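Local coordinates for protein gamma-glutamyltransferase 1 Threonine peptidase. MEROPS family T03 (Pseudomonas nitroreducens, PDB 7D9E) that transfers gamma-glutamyl groups from gamma-glutamyl donors to amine or amino-acid acceptors, probably with an N-terminal threonine nucleophile on the small subunit, at residues Gly86-Leu91 / Thr261-Pro266; Leu91-Ile96 / Pro128-Gly133; Lys123-Pro128 / Gly235-Asp240; Leu303-Lys308 / Gly342-Asp347. All coordinates share one frame; numbering follows the deposited sequence.

Contact 1 (Gly86-Leu91 / Thr261-Pro266)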
loop_
_atom_site.group_PDB
_atom_site.type_symbol
_atom_site.label_atom_id
_atom_site.label_comp_id
_atom_site.label_asym_id
_atom_site.label_seq_id
_atom_site.Cartn_x
_atom_site.Cartn_y
_atom_site.Cartn_z
ATOM N N GLY A 86 13.232 18.223 7.950
ATOM C CA GLY A 86 14.341 17.355 8.267
ATOM C C GLY A 86 14.058 16.313 9.315
ATOM O O GLY A 86 15.006 15.712 9.826
ATOM N N LYS A 87 12.781 16.067 9.637
ATOM C CA LYS A 87 12.402 15.129 10.682
ATOM C C LYS A 87 11.474 14.066 10.099
ATOM O O LYS A 87 10.555 14.398 9.347
ATOM C CB LYS A 87 11.659 15.869 11.827
ATOM C CG LYS A 87 12.491 16.958 12.475
ATOM C CD LYS A 87 11.672 17.928 13.343
ATOM C CE LYS A 87 10.880 18.926 12.516
ATOM N N PRO A 88 11.685 12.788 10.422
ATOM C CA PRO A 88 10.803 11.733 9.903
ATOM C C PRO A 88 9.570 11.535 10.770
ATOM O O PRO A 88 9.613 11.628 12.000
ATOM C CB PRO A 88 11.698 10.486 9.976
ATOM C CG PRO A 88 12.553 10.718 11.142
ATOM C CD PRO A 88 12.787 12.232 11.241
ATOM N N TYR A 89 8.453 11.234 10.106
ATOM C CA TYR A 89 7.207 10.968 10.792
ATOM C C TYR A 89 6.461 9.852 10.086
ATOM O O TYR A 89 6.676 9.600 8.904
ATOM C CB TYR A 89 6.277 12.189 10.801
ATOM C CG TYR A 89 6.834 13.401 11.466
ATOM C CD1 TYR A 89 7.566 14.354 10.758
ATOM C CD2 TYR A 89 6.607 13.631 12.816
ATOM C CE1 TYR A 89 8.064 15.471 11.375
ATOM C CE2 TYR A 89 7.112 14.745 13.438
ATOM C CZ TYR A 89 7.833 15.668 12.716
ATOM O OH TYR A 89 8.327 16.784 13.359
ATOM N N PHE A 90 5.566 9.194 10.824
ATOM C CA PHE A 90 4.732 8.158 10.259
ATOM C C PHE A 90 3.328 8.264 10.837
ATOM O O PHE A 90 3.157 8.322 12.061
ATOM C CB PHE A 90 5.284 6.760 10.529
ATOM C CG PHE A 90 4.474 5.674 9.874
ATOM C CD1 PHE A 90 4.650 5.367 8.539
ATOM C CD2 PHE A 90 3.529 4.976 10.583
ATOM C CE1 PHE A 90 3.911 4.376 7.928
ATOM C CE2 PHE A 90 2.778 3.985 9.974
ATOM C CZ PHE A 90 2.947 3.689 8.666
ATOM N N LEU A 91 2.330 8.249 9.963
ATOM C CA LEU A 91 0.933 8.345 10.359
ATOM C C LEU A 91 0.193 7.093 9.910
ATOM O O LEU A 91 0.120 6.788 8.712
ATOM C CB LEU A 91 0.280 9.611 9.801
ATOM C CG LEU A 91 -1.198 9.806 10.156
ATOM C CD1 LEU A 91 -1.345 9.941 11.659
ATOM C CD2 LEU A 91 -1.760 11.035 9.459
ATOM N N THR A 261 19.721 6.423 4.779
ATOM C CA THR A 261 18.750 6.125 5.821
ATOM C C THR A 261 17.376 6.015 5.178
ATOM O O THR A 261 16.873 6.999 4.624
ATOM C CB THR A 261 18.737 7.207 6.902
ATOM O OG1 THR A 261 20.050 7.306 7.466
ATOM C CG2 THR A 261 17.715 6.849 7.976
ATOM N N LEU A 262 16.794 4.816 5.226
ATOM C CA LEU A 262 15.450 4.558 4.733
ATOM C C LEU A 262 14.463 4.645 5.893
ATOM O O LEU A 262 14.636 3.971 6.909
ATOM C CB LEU A 262 15.360 3.156 4.115
ATOM C CG LEU A 262 13.989 2.536 3.816
ATOM C CD1 LEU A 262 13.158 3.370 2.849
ATOM C CD2 LEU A 262 14.186 1.094 3.317
ATOM N N TYR A 263 13.418 5.452 5.722
ATOM C CA TYR A 263 12.308 5.526 6.650
ATOM C C TYR A 263 11.105 4.903 5.973
ATOM O O TYR A 263 10.775 5.244 4.827
ATOM C CB TYR A 263 11.991 6.979 6.969
ATOM C CG TYR A 263 13.080 7.638 7.750
ATOM C CD1 TYR A 263 13.311 7.316 9.086
ATOM C CD2 TYR A 263 13.908 8.578 7.155
ATOM C CE1 TYR A 263 14.313 7.932 9.807
ATOM C CE2 TYR A 263 14.926 9.189 7.861
ATOM C CZ TYR A 263 15.130 8.866 9.185
ATOM O OH TYR A 263 16.139 9.486 9.893
ATOM N N THR A 264 10.466 3.961 6.660
ATOM C CA THR A 264 9.350 3.234 6.053
ATOM C C THR A 264 8.374 2.818 7.143
ATOM O O THR A 264 8.511 3.201 8.305
ATOM C CB THR A 264 9.884 2.065 5.199
ATOM O OG1 THR A 264 8.824 1.498 4.408
ATOM C CG2 THR A 264 10.532 0.999 6.047
ATOM N N ALA A 265 7.378 2.040 6.737
ATOM C CA ALA A 265 6.236 1.783 7.602
ATOM C C ALA A 265 6.581 0.763 8.673
ATOM O O ALA A 265 7.014 -0.342 8.345
ATOM C CB ALA A 265 5.082 1.250 6.751
ATOM N N PRO A 266 6.372 1.088 9.951
ATOM C CA PRO A 266 6.494 0.102 11.028
ATOM C C PRO A 266 5.180 -0.666 11.155
ATOM O O PRO A 266 4.230 -0.451 10.404
ATOM C CB PRO A 266 6.728 0.997 12.232
ATOM C CG PRO A 266 5.809 2.195 11.939
ATOM C CD PRO A 266 5.916 2.402 10.456
#

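Contact 2 (Leu91-Ile96 / Pro128-Gly133). With DON (6-diazenyl-5-oxo-L-norleucine), chain D.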
loop_
_atom_site.group_PDB
_atom_site.type_symbol
_atom_site.label_atom_id
_atom_site.label_comp_id
_atom_site.label_asym_id
_atom_site.label_seq_id
_atom_site.Cartn_x
_atom_site.Cartn_y
_atom_site.Cartn_z
ATOM N N LEU A 91 2.330 8.249 9.963
ATOM C CA LEU A 91 0.933 8.345 10.359
ATOM C C LEU A 91 0.193 7.093 9.910
ATOM O O LEU A 91 0.120 6.788 8.712
ATOM C CB LEU A 91 0.280 9.611 9.801
ATOM C CG LEU A 91 -1.198 9.806 10.156
ATOM C CD1 LEU A 91 -1.345 9.941 11.659
ATOM C CD2 LEU A 91 -1.760 11.035 9.459
ATOM N N ASP A 92 -0.403 6.401 10.881
ATOM C CA ASP A 92 -1.123 5.157 10.652
ATOM C C ASP A 92 -2.606 5.487 10.670
ATOM O O ASP A 92 -3.152 5.852 11.715
ATOM C CB ASP A 92 -0.706 4.190 11.756
ATOM C CG ASP A 92 -1.581 2.937 11.847
ATOM O OD1 ASP A 92 -2.654 2.849 11.218
ATOM O OD2 ASP A 92 -1.141 2.004 12.562
ATOM N N TYR A 93 -3.241 5.416 9.494
ATOM C CA TYR A 93 -4.688 5.584 9.369
ATOM C C TYR A 93 -5.295 4.322 8.750
ATOM O O TYR A 93 -6.224 4.352 7.940
ATOM C CB TYR A 93 -5.057 6.910 8.694
ATOM C CG TYR A 93 -4.552 7.122 7.296
ATOM C CD1 TYR A 93 -3.338 7.734 7.051
ATOM C CD2 TYR A 93 -5.324 6.768 6.216
ATOM C CE1 TYR A 93 -2.896 7.918 5.750
ATOM C CE2 TYR A 93 -4.904 6.978 4.925
ATOM C CZ TYR A 93 -3.697 7.572 4.703
ATOM O OH TYR A 93 -3.249 7.769 3.399
ATOM N N ARG A 94 -4.772 3.186 9.200
ATOM C CA ARG A 94 -5.273 1.877 8.832
ATOM C C ARG A 94 -6.622 1.624 9.490
ATOM O O ARG A 94 -6.891 2.077 10.605
ATOM C CB ARG A 94 -4.253 0.844 9.337
ATOM C CG ARG A 94 -4.512 -0.636 9.066
ATOM C CD ARG A 94 -4.497 -0.991 7.638
ATOM N NE ARG A 94 -4.175 -2.419 7.439
ATOM C CZ ARG A 94 -4.175 -2.996 6.248
ATOM N NH1 ARG A 94 -4.466 -2.271 5.196
ATOM N NH2 ARG A 94 -3.911 -4.291 6.115
ATOM N N GLU A 95 -7.481 0.910 8.773
ATOM C CA GLU A 95 -8.769 0.569 9.359
ATOM C C GLU A 95 -8.601 -0.311 10.589
ATOM O O GLU A 95 -7.610 -1.019 10.758
ATOM C CB GLU A 95 -9.591 -0.207 8.340
ATOM C CG GLU A 95 -9.914 0.553 7.081
ATOM C CD GLU A 95 -8.991 0.165 5.937
ATOM O OE1 GLU A 95 -7.760 0.110 6.168
ATOM O OE2 GLU A 95 -9.485 -0.137 4.820
ATOM N N ILE A 96 -9.635 -0.300 11.434
ATOM C CA ILE A 96 -9.707 -1.155 12.614
ATOM C C ILE A 96 -10.910 -2.082 12.483
ATOM O O ILE A 96 -11.928 -1.734 11.874
ATOM C CB ILE A 96 -9.752 -0.397 13.958
ATOM C CG1 ILE A 96 -10.919 0.564 14.008
ATOM C CG2 ILE A 96 -8.434 0.377 14.202
ATOM C CD1 ILE A 96 -11.019 1.317 15.317
ATOM N N PRO A 128 -13.305 2.897 8.442
ATOM C CA PRO A 128 -12.395 3.669 7.568
ATOM C C PRO A 128 -11.563 4.690 8.333
ATOM O O PRO A 128 -12.060 5.367 9.232
ATOM C CB PRO A 128 -13.347 4.377 6.599
ATOM C CG PRO A 128 -14.584 3.512 6.553
ATOM C CD PRO A 128 -14.713 2.997 7.988
ATOM N N GLY A 129 -10.307 4.845 7.900
ATOM C CA GLY A 129 -9.386 5.784 8.520
ATOM C C GLY A 129 -8.961 6.978 7.689
ATOM O O GLY A 129 -8.418 7.937 8.227
ATOM N N THR A 130 -9.199 6.956 6.378
ATOM C CA THR A 130 -8.570 7.942 5.504
ATOM C C THR A 130 -8.905 9.388 5.872
ATOM O O THR A 130 -8.007 10.232 5.956
ATOM C CB THR A 130 -8.914 7.633 4.057
ATOM O OG1 THR A 130 -8.332 6.370 3.758
ATOM C CG2 THR A 130 -8.349 8.685 3.148
ATOM N N VAL A 131 -10.183 9.705 6.086
ATOM C CA VAL A 131 -10.524 11.093 6.401
ATOM C C VAL A 131 -9.821 11.551 7.676
ATOM O O VAL A 131 -9.300 12.669 7.746
ATOM C CB VAL A 131 -12.044 11.301 6.455
ATOM C CG1 VAL A 131 -12.361 12.733 6.895
ATOM C CG2 VAL A 131 -12.643 11.037 5.080
ATOM N N MET A 132 -9.792 10.700 8.703
ATOM C CA MET A 132 -9.059 11.053 9.916
ATOM C C MET A 132 -7.577 11.234 9.682
ATOM O O MET A 132 -6.966 12.168 10.222
ATOM C CB MET A 132 -9.363 10.056 11.035
ATOM C CG MET A 132 -8.744 10.518 12.332
ATOM S SD MET A 132 -9.642 11.802 13.080
ATOM C CE MET A 132 -11.134 10.832 13.720
ATOM N N GLY A 133 -6.972 10.329 8.912
ATOM C CA GLY A 133 -5.554 10.435 8.617
ATOM C C GLY A 133 -5.197 11.737 7.931
ATOM O O GLY A 133 -4.292 12.457 8.369
HETATM O O DON D . -2.702 -3.578 3.175
HETATM C C DON D . -2.279 -4.523 2.316
HETATM O OXT DON D . -1.146 -4.979 2.439
HETATM C CA DON D . -3.291 -4.781 1.216
HETATM N N DON D . -4.647 -4.699 1.712
HETATM C CB DON D . -2.851 -3.787 0.120
HETATM C C1E DON D . -3.828 -3.728 -1.015
HETATM C C1D DON D . -3.181 -2.958 -2.137
HETATM O O1J DON D . -2.052 -2.453 -2.028
#

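Contact 3 (Lys123-Pro128 / Gly235-Asp240)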
loop_
_atom_site.group_PDB
_atom_site.type_symbol
_atom_site.label_atom_id
_atom_site.label_comp_id
_atom_site.label_asym_id
_atom_site.label_seq_id
_atom_site.Cartn_x
_atom_site.Cartn_y
_atom_site.Cartn_z
ATOM N N LYS A 123 -19.909 -6.960 5.696
ATOM C CA LYS A 123 -19.142 -7.557 6.784
ATOM C C LYS A 123 -17.647 -7.625 6.483
ATOM O O LYS A 123 -16.862 -7.921 7.395
ATOM C CB LYS A 123 -19.685 -8.940 7.093
ATOM C CG LYS A 123 -21.114 -8.914 7.627
ATOM C CD LYS A 123 -21.415 -10.195 8.391
ATOM C CE LYS A 123 -22.863 -10.249 8.888
ATOM N NZ LYS A 123 -23.683 -11.132 8.029
ATOM N N ALA A 124 -17.232 -7.326 5.250
ATOM C CA ALA A 124 -15.824 -7.311 4.888
ATOM C C ALA A 124 -15.116 -6.020 5.277
ATOM O O ALA A 124 -13.885 -5.944 5.132
ATOM C CB ALA A 124 -15.686 -7.522 3.376
ATOM N N ALA A 125 -15.839 -5.011 5.762
ATOM C CA ALA A 125 -15.270 -3.688 5.950
ATOM C C ALA A 125 -14.699 -3.469 7.347
ATOM O O ALA A 125 -15.335 -3.805 8.357
ATOM C CB ALA A 125 -16.330 -2.620 5.676
ATOM N N GLY A 126 -13.505 -2.884 7.392
ATOM C CA GLY A 126 -13.021 -2.262 8.604
ATOM C C GLY A 126 -13.492 -0.821 8.717
ATOM O O GLY A 126 -13.986 -0.231 7.756
ATOM N N VAL A 127 -13.330 -0.251 9.910
ATOM C CA VAL A 127 -13.726 1.135 10.143
ATOM C C VAL A 127 -12.796 2.048 9.344
ATOM O O VAL A 127 -11.571 1.982 9.544
ATOM C CB VAL A 127 -13.678 1.476 11.639
ATOM C CG1 VAL A 127 -14.094 2.918 11.833
ATOM C CG2 VAL A 127 -14.554 0.507 12.452
ATOM N N PRO A 128 -13.305 2.897 8.442
ATOM C CA PRO A 128 -12.395 3.669 7.568
ATOM C C PRO A 128 -11.563 4.690 8.333
ATOM O O PRO A 128 -12.060 5.367 9.232
ATOM C CB PRO A 128 -13.347 4.377 6.599
ATOM C CG PRO A 128 -14.584 3.512 6.553
ATOM C CD PRO A 128 -14.713 2.997 7.988
ATOM N N GLY A 235 -24.162 -5.156 8.130
ATOM C CA GLY A 235 -22.799 -4.891 8.527
ATOM C C GLY A 235 -22.667 -4.718 10.029
ATOM O O GLY A 235 -23.635 -4.782 10.791
ATOM N N LEU A 236 -21.427 -4.465 10.450
ATOM C CA LEU A 236 -21.096 -4.434 11.869
ATOM C C LEU A 236 -20.758 -3.039 12.363
ATOM O O LEU A 236 -20.817 -2.800 13.571
ATOM C CB LEU A 236 -19.860 -5.303 12.114
ATOM C CG LEU A 236 -20.030 -6.808 12.086
ATOM C CD1 LEU A 236 -20.352 -7.275 10.693
ATOM C CD2 LEU A 236 -18.730 -7.465 12.548
ATOM N N ILE A 237 -20.399 -2.120 11.472
ATOM C CA ILE A 237 -19.914 -0.815 11.893
ATOM C C ILE A 237 -21.062 -0.008 12.475
ATOM O O ILE A 237 -22.161 0.056 11.900
ATOM C CB ILE A 237 -19.253 -0.088 10.724
ATOM C CG1 ILE A 237 -17.995 -0.864 10.324
ATOM C CG2 ILE A 237 -18.846 1.340 11.105
ATOM C CD1 ILE A 237 -17.366 -0.355 9.061
ATOM N N THR A 238 -20.814 0.577 13.647
ATOM C CA THR A 238 -21.786 1.366 14.392
ATOM C C THR A 238 -21.256 2.778 14.619
ATOM O O THR A 238 -20.095 3.081 14.373
ATOM C CB THR A 238 -22.080 0.733 15.772
ATOM O OG1 THR A 238 -20.896 0.770 16.578
ATOM C CG2 THR A 238 -22.577 -0.697 15.638
ATOM N N SER A 239 -22.129 3.657 15.116
ATOM C CA SER A 239 -21.679 4.997 15.488
ATOM C C SER A 239 -20.524 4.940 16.487
ATOM O O SER A 239 -19.571 5.728 16.390
ATOM C CB SER A 239 -22.854 5.798 16.067
ATOM O OG SER A 239 -22.373 7.017 16.618
ATOM N N ASP A 240 -20.573 4.001 17.443
ATOM C CA ASP A 240 -19.491 3.873 18.417
ATOM C C ASP A 240 -18.149 3.611 17.734
ATOM O O ASP A 240 -17.114 4.158 18.141
ATOM C CB ASP A 240 -19.776 2.726 19.395
ATOM C CG ASP A 240 -20.739 3.105 20.498
ATOM O OD1 ASP A 240 -21.468 4.112 20.358
ATOM O OD2 ASP A 240 -20.767 2.383 21.518
#

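Contact 4 (Leu303-Lys308 / Gly342-Asp347)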
loop_
_atom_site.group_PDB
_atom_site.type_symbol
_atom_site.label_atom_id
_atom_site.label_comp_id
_atom_site.label_asym_id
_atom_site.label_seq_id
_atom_site.Cartn_x
_atom_site.Cartn_y
_atom_site.Cartn_z
ATOM N N LEU A 303 17.222 -13.582 -4.449
ATOM C CA LEU A 303 16.145 -12.829 -3.808
ATOM C C LEU A 303 15.106 -13.773 -3.219
ATOM O O LEU A 303 14.580 -13.525 -2.123
ATOM C CB LEU A 303 15.464 -11.863 -4.772
ATOM C CG LEU A 303 16.305 -10.773 -5.432
ATOM C CD1 LEU A 303 15.382 -9.626 -5.893
ATOM C CD2 LEU A 303 17.415 -10.226 -4.560
ATOM N N SER A 304 14.781 -14.855 -3.947
ATOM C CA SER A 304 13.781 -15.804 -3.472
ATOM C C SER A 304 14.226 -16.474 -2.182
ATOM O O SER A 304 13.409 -16.690 -1.281
ATOM C CB SER A 304 13.488 -16.850 -4.547
ATOM O OG SER A 304 13.014 -16.229 -5.748
ATOM N N GLU A 305 15.522 -16.792 -2.066
ATOM C CA GLU A 305 16.023 -17.418 -0.847
ATOM C C GLU A 305 15.893 -16.472 0.336
ATOM O O GLU A 305 15.595 -16.903 1.461
ATOM C CB GLU A 305 17.483 -17.819 -1.033
ATOM C CG GLU A 305 17.687 -19.092 -1.830
ATOM C CD GLU A 305 17.317 -20.336 -1.038
ATOM O OE1 GLU A 305 17.931 -20.582 0.032
ATOM O OE2 GLU A 305 16.404 -21.069 -1.471
ATOM N N ILE A 306 16.126 -15.179 0.105
ATOM C CA ILE A 306 15.937 -14.200 1.166
ATOM C C ILE A 306 14.459 -14.081 1.513
ATOM O O ILE A 306 14.077 -14.088 2.692
ATOM C CB ILE A 306 16.541 -12.843 0.763
ATOM C CG1 ILE A 306 18.013 -12.994 0.370
ATOM C CG2 ILE A 306 16.404 -11.875 1.921
ATOM C CD1 ILE A 306 18.639 -11.707 -0.118
ATOM N N GLU A 307 13.601 -14.021 0.492
ATOM C CA GLU A 307 12.169 -13.852 0.716
ATOM C C GLU A 307 11.572 -15.021 1.488
ATOM O O GLU A 307 10.639 -14.820 2.275
ATOM C CB GLU A 307 11.446 -13.613 -0.613
ATOM C CG GLU A 307 11.861 -12.253 -1.203
ATOM C CD GLU A 307 11.686 -12.133 -2.693
ATOM O OE1 GLU A 307 11.429 -13.148 -3.370
ATOM O OE2 GLU A 307 11.834 -10.993 -3.190
ATOM N N LYS A 308 12.125 -16.227 1.324
ATOM C CA LYS A 308 11.645 -17.371 2.089
ATOM C C LYS A 308 11.685 -17.081 3.583
ATOM O O LYS A 308 10.730 -17.379 4.316
ATOM C CB LYS A 308 12.503 -18.598 1.789
ATOM C CG LYS A 308 12.070 -19.383 0.543
ATOM C CD LYS A 308 13.011 -20.551 0.340
ATOM C CE LYS A 308 12.367 -21.725 -0.397
ATOM N NZ LYS A 308 11.881 -21.342 -1.771
ATOM N N GLY A 342 22.931 -16.385 6.801
ATOM C CA GLY A 342 23.676 -17.622 6.673
ATOM C C GLY A 342 22.878 -18.771 6.106
ATOM O O GLY A 342 23.474 -19.725 5.582
ATOM N N GLU A 343 21.545 -18.701 6.188
ATOM C CA GLU A 343 20.688 -19.766 5.688
ATOM C C GLU A 343 20.535 -19.725 4.174
ATOM O O GLU A 343 20.167 -20.739 3.571
ATOM C CB GLU A 343 19.277 -19.636 6.269
ATOM C CG GLU A 343 19.179 -19.793 7.774
ATOM C CD GLU A 343 17.737 -19.771 8.256
ATOM O OE1 GLU A 343 16.808 -20.095 7.461
ATOM O OE2 GLU A 343 17.523 -19.411 9.427
ATOM N N VAL A 344 20.778 -18.565 3.562
ATOM C CA VAL A 344 20.587 -18.412 2.128
ATOM C C VAL A 344 21.489 -19.384 1.384
ATOM O O VAL A 344 22.704 -19.448 1.621
ATOM C CB VAL A 344 20.875 -16.962 1.720
ATOM C CG1 VAL A 344 21.002 -16.838 0.198
ATOM C CG2 VAL A 344 19.778 -16.048 2.246
ATOM N N ASN A 345 20.895 -20.139 0.464
ATOM C CA ASN A 345 21.644 -21.086 -0.342
ATOM C C ASN A 345 21.832 -20.495 -1.732
ATOM O O ASN A 345 20.851 -20.387 -2.492
ATOM C CB ASN A 345 20.895 -22.416 -0.411
ATOM C CG ASN A 345 21.696 -23.500 -1.096
ATOM O OD1 ASN A 345 22.561 -23.216 -1.919
ATOM N ND2 ASN A 345 21.439 -24.754 -0.724
ATOM N N PRO A 346 23.049 -20.082 -2.105
ATOM C CA PRO A 346 23.223 -19.369 -3.376
ATOM C C PRO A 346 23.122 -20.263 -4.592
ATOM O O PRO A 346 23.023 -19.740 -5.706
ATOM C CB PRO A 346 24.657 -18.810 -3.281
ATOM C CG PRO A 346 25.013 -18.897 -1.848
ATOM C CD PRO A 346 24.336 -20.167 -1.391
ATOM N N ASP A 347 23.173 -21.584 -4.412
ATOM C CA ASP A 347 23.296 -22.508 -5.530
ATOM C C ASP A 347 22.090 -23.420 -5.720
ATOM O O ASP A 347 21.953 -24.008 -6.795
ATOM C CB ASP A 347 24.572 -23.351 -5.362
ATOM C CG ASP A 347 25.819 -22.493 -5.139
#

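Contact 1 (Gly86-Leu91 / Thr261-Pro266)
Phe90 and Pro266 form the tight end of this contact. The proline CD sits 3.4 Å from the centroid of the Phe90 ring, a CH-pi contact over the middle of one face, only 6° off the ring normal. Phe90 reaches it with CG anti to the backbone N (chi1 -176°), which sends the ring across to the loop that follows strand 260-264. Ala265 adds its CB, 3.5 Å from Phe90 CE1. Phe90 and Ala265 are buried, Pro266 only partly so.

The other end is slightly longer in its CH-pi distance and more open, since Pro88 and Tyr263 are both partly exposed. Here the pyrrolidine of Pro88 lies over a face of Tyr263, with Pro88 CB 3.6 Å from the ring centroid and 10° off the normal. Contact is by side chains alone: the CA atoms of Pro88 and Tyr263 are 7.2 Å apart.

The two strands run in roughly the same direction but are not backbone-paired, since strand 248-257 lies between them in the sheet order, antiparallel to both. Pro88 also rests on Pro252 of that middle strand, Phe79 of strand 77-84 meets the Phe90 ring, helix 271-284 packs on Leu262 and Thr264, and a strand of the other chain extends the sheet beyond Thr261-Tyr263.

Contact 2 (Leu91-Ile96 / Pro128-Gly133)
Tyr93 packs directly against the backbone of a helix start, because two of the residues next to it, Gly129 and Gly133, have no side chain to hold it off. The evidence is in the distances: Tyr93 CB is 3.6 Å from Gly133 CA, and Tyr93 CD2 is 3.5 Å from Thr130 CA. With CG between its own backbone N and carbonyl carbon (chi1 61°), the ring is brought obliquely against this first turn, which is closed by the Gly133 N to Gly129 O hydrogen bond. On the backbone side, Gly129 CA makes a CA-H...O contact with Tyr93 O (3.5 Å, 143° at the hydrogen). The polar ends look elsewhere, Tyr93 OH to Asn16 of the other chain and Thr130 OG1 to Asn73.

From Asp92 to Arg94 the chain makes an Asx turn: Arg94 N gives a nearly straight bond (164°) to Asp92 OD1, which also has a salt bridge to Arg69 of the other chain. The Arg94 side chain reaches the bound DON, whose carboxylate O receives weak hydrogen bonds from NH1 (3.0 Å) and NH2 (3.3 Å) of Arg94. Glu40 and Asp43 of the other chain also form salt bridges with the guanidinium, so its positive charge is probably shared between them and the ligand carboxylate, consistent with a role in recognising the glutamyl donor.

Contact 3 (Lys123-Pro128 / Gly235-Asp240)
Ile237 carries most of this contact, its CD1 methyl coming down on the extended Ala125-Pro128 backbone. CD1 is nearest to Gly126 O, at 3.6 Å; among side chains it meets Ala125 CB at 4.2 Å. With CG1 anti to the carbonyl carbon (chi1 -66°), the longer branch of Ile237 is the one that enters, its CG1 passing Val127 CG2 at 4.3 Å. A second, more peripheral pair lies toward solvent: Leu236 CD1 touches the aliphatic stem of Lys123, 3.6 Å from its CG, and the two side chains run at about a right angle.

Both sides are held from further out. Pro98, Leu226 and Met230 pack against Ile237, and Pro98 also supports Leu236. Across the contact, the loop is fixed by the backbone pairing of Val127 with Ile96 and by Asn38 of the other chain, whose OD1 accepts from Gly126 N.

Immediately after Ile237, Thr238 takes the N-cap position of helix 239-244, and its OG1 hydrogen-bonds to Asp241 OD2. The apolar grip on Ile237 thus joins the link between helices 221-233 and 239-244 to the loop leading into helix 130-141, with an N-capped helix start right behind the buried isoleucine.

Contact 4 (Leu303-Lys308 / Gly342-Asp347)
Glu305 meets Asn345 through one carboxylate oxygen: Asn345 N donates to Glu305 OE1 over 3.0 Å at 160°, arriving on the anti side and 30° out of the carboxylate plane. A chain bent at chi2 (-73°) folds the acid along Asn345, so that Glu305 CG also lies 3.5 Å from Asn345 O. The same OE1 takes a hydrogen bond from Ser350 and a salt bridge from Arg309, giving it three partners, which would probably keep the buried glutamate charged. Closer to the helix, Glu305 CB rests 3.9 Å from Val344 CG1.

Asn345 lies in the loop after helix 334-343 and turns the chain through an Asx turn, its OD1 accepting from Asp347 N at 3.0 Å. The bond to Glu305 therefore fixes the backbone of the departing loop to the flank of helix 297-317, at the first residue of that turn.

One residue on, Ile306 offers CG1 to the other methyl of Val344, CG2, at 4.0 Å. Val344 is thus set against both Glu305 and Ile306, and Ile281 of helix 271-284 touches Val344 and Ile306 alike. Further along, Glu307 and Lys308 turn from the loop to the other chain, where Lys308 NZ forms a salt bridge with Asp132.

Contacts 1 and 2, with centres about 17 Å apart, share Leu91 and use successive parts of strand 87-93: the first bridges two strands of the four-stranded sheet across the strand between them, the second ties the strand's far end to helix 130-141 beside the bound DON. Contact 3, about 13 Å from contact 2 centre to centre, shares Pro128 with it and touches it through the pairing of Val127 with Ile96. Along the chain, contacts 2 and 3 interleave and both fall within the span bracketed by contact 1. Contact 4 follows in series, about 41 Å from contact 3 centre to centre, in a helical region across the chain's centre from contact 3. The ligand-binding arginine thus sits where sheet, helix and loop meet.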